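Local coordinates for L-lysine 6-oxidase (Marinomonas mediterranea, PDB 3WEV), which oxidises the epsilon-amino group of free L-lysine with a cysteine tryptophylquinone cofactor, releasing ammonium and the hydrogen peroxide that makes it antibacterial, at residues B[14-19]-B[53-58]. Numbering follows the deposited sequence.
Sequences LGNANT and AGCIRR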
# COMPACT_ATOMS: atom_id res chain seq x y z
N LEU B 14 5.33 15.02 -27.00
CA LEU B 14 6.39 14.68 -26.09
C LEU B 14 7.23 13.59 -26.66
O LEU B 14 6.76 12.72 -27.40
CB LEU B 14 5.79 14.14 -24.81
CG LEU B 14 4.92 15.01 -23.89
CD1 LEU B 14 4.42 14.16 -22.73
CD2 LEU B 14 5.63 16.27 -23.37
N GLY B 15 8.52 13.59 -26.28
CA GLY B 15 9.40 12.53 -26.65
C GLY B 15 10.63 12.50 -25.77
O GLY B 15 11.27 13.54 -25.53
N ASN B 16 11.09 11.28 -25.46
CA ASN B 16 12.26 11.09 -24.60
C ASN B 16 13.54 10.71 -25.34
O ASN B 16 14.52 10.33 -24.69
CB ASN B 16 11.93 10.07 -23.50
CG ASN B 16 11.58 8.69 -24.04
OD1 ASN B 16 11.05 8.52 -25.16
ND2 ASN B 16 11.76 7.70 -23.20
N ALA B 17 13.53 10.74 -26.68
CA ALA B 17 14.79 10.60 -27.43
C ALA B 17 15.75 11.79 -27.19
O ALA B 17 15.49 12.72 -26.36
CB ALA B 17 14.55 10.37 -28.91
N ASN B 18 16.85 11.81 -27.94
CA ASN B 18 17.83 12.90 -27.79
C ASN B 18 17.13 14.18 -28.18
O ASN B 18 16.25 14.19 -29.06
CB ASN B 18 19.05 12.67 -28.67
CG ASN B 18 20.09 13.74 -28.51
OD1 ASN B 18 20.05 14.79 -29.14
ND2 ASN B 18 21.06 13.48 -27.65
N THR B 19 17.45 15.24 -27.45
CA THR B 19 16.94 16.57 -27.70
C THR B 19 17.05 17.03 -29.17
O THR B 19 16.18 17.82 -29.66
CB THR B 19 17.51 17.64 -26.67
OG1 THR B 19 16.80 18.88 -26.78
CG2 THR B 19 19.03 17.92 -26.90
N ALA B 53 17.55 3.29 -29.48
CA ALA B 53 17.34 2.82 -28.11
C ALA B 53 15.88 2.64 -27.70
O ALA B 53 15.63 2.32 -26.56
CB ALA B 53 18.00 3.77 -27.12
N GLY B 54 14.93 2.82 -28.61
CA GLY B 54 13.53 2.68 -28.25
C GLY B 54 12.94 3.92 -27.55
O GLY B 54 11.95 3.79 -26.82
N CYS B 55 13.57 5.09 -27.72
CA CYS B 55 13.03 6.35 -27.14
C CYS B 55 12.25 7.10 -28.19
O CYS B 55 12.62 7.20 -29.38
CB CYS B 55 14.12 7.23 -26.53
SG CYS B 55 15.14 6.35 -25.27
N ILE B 56 11.11 7.65 -27.77
CA ILE B 56 10.23 8.30 -28.71
C ILE B 56 10.80 9.68 -29.11
O ILE B 56 11.17 10.50 -28.23
CB ILE B 56 8.81 8.41 -28.14
CG1 ILE B 56 8.19 7.01 -28.04
CG2 ILE B 56 7.95 9.39 -28.93
CD1 ILE B 56 6.90 7.02 -27.28
N ARG B 57 10.86 9.92 -30.41
CA ARG B 57 11.26 11.23 -30.93
C ARG B 57 10.19 12.30 -30.72
O ARG B 57 9.01 12.08 -31.01
CB ARG B 57 11.60 11.12 -32.40
CG ARG B 57 12.74 10.13 -32.65
CD ARG B 57 12.81 9.70 -34.10
NE ARG B 57 13.27 10.78 -34.99
CZ ARG B 57 13.18 10.79 -36.32
NH1 ARG B 57 12.58 9.82 -36.96
NH2 ARG B 57 13.68 11.80 -37.00
N ARG B 58 10.59 13.46 -30.21
CA ARG B 58 9.70 14.63 -30.21
C ARG B 58 9.17 14.95 -31.57
O ARG B 58 9.86 14.69 -32.59
CB ARG B 58 10.37 15.87 -29.61
CG ARG B 58 10.59 15.73 -28.11
CD ARG B 58 11.01 17.05 -27.41
NE ARG B 58 12.29 17.53 -27.95
CZ ARG B 58 12.86 18.69 -27.60
NH1 ARG B 58 12.23 19.54 -26.76
NH2 ARG B 58 14.03 19.03 -28.15
O HOH W 1 6.35 12.21 -30.13
O HOH W 2 11.68 4.48 -24.28
O HOH W 3 13.27 13.98 -29.36
O HOH W 4 13.77 16.35 -29.97
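Two loops of the N-terminal beta region meet where the backbone of I56 bonds to N16 and A17. Residues 14-19 leave strand 4-13, and residues 53-58 lead into strand 58-66, its antiparallel partner. I56 bonds through both of its backbone polar groups. I56 N donates to N16 OD1 at 2.8 Å, with the donor tilted 26° from the carbonyl plane of the amide. The chi1 of N16 (62°) sets CG between its own backbone N and carbonyl carbon, which brings OD1 in front of I56 N. The O of I56 accepts from A17 N, also at 2.8 Å. That N-H comes from above the carbonyl plane, 46° out of it. Beside this pair, the CB atoms of A17 and C55 pack 4.0 Å apart. G15 CA lies 3.1 Å from I56 O, so the two backbones are close here. R58 reaches along residues 14-19, its CG passing 3.5 Å from G15 O. A bend at chi3 turns the guanidinium to T19, where R58 NH2 donates to T19 O at 2.9 Å. The bond lies in the guanidinium plane and on a lone pair of that O. Water 4 accepts from R58 NE and lies within bonding distance of the same oxygen, though other acceptors compete for its protons. NH1 of R58 bonds to G197 O and T184 OG1, so the guanidinium has partners on NE, NH1 and NH2. T19 OG1 is hydrogen-bonded to Y199 OH. Water 1 joins L14 O to R57 O. The arrangement pairs irregular loops at the adjoining ends of antiparallel strands 4-13 and 58-66, in the mixed sheet of the N-terminal region.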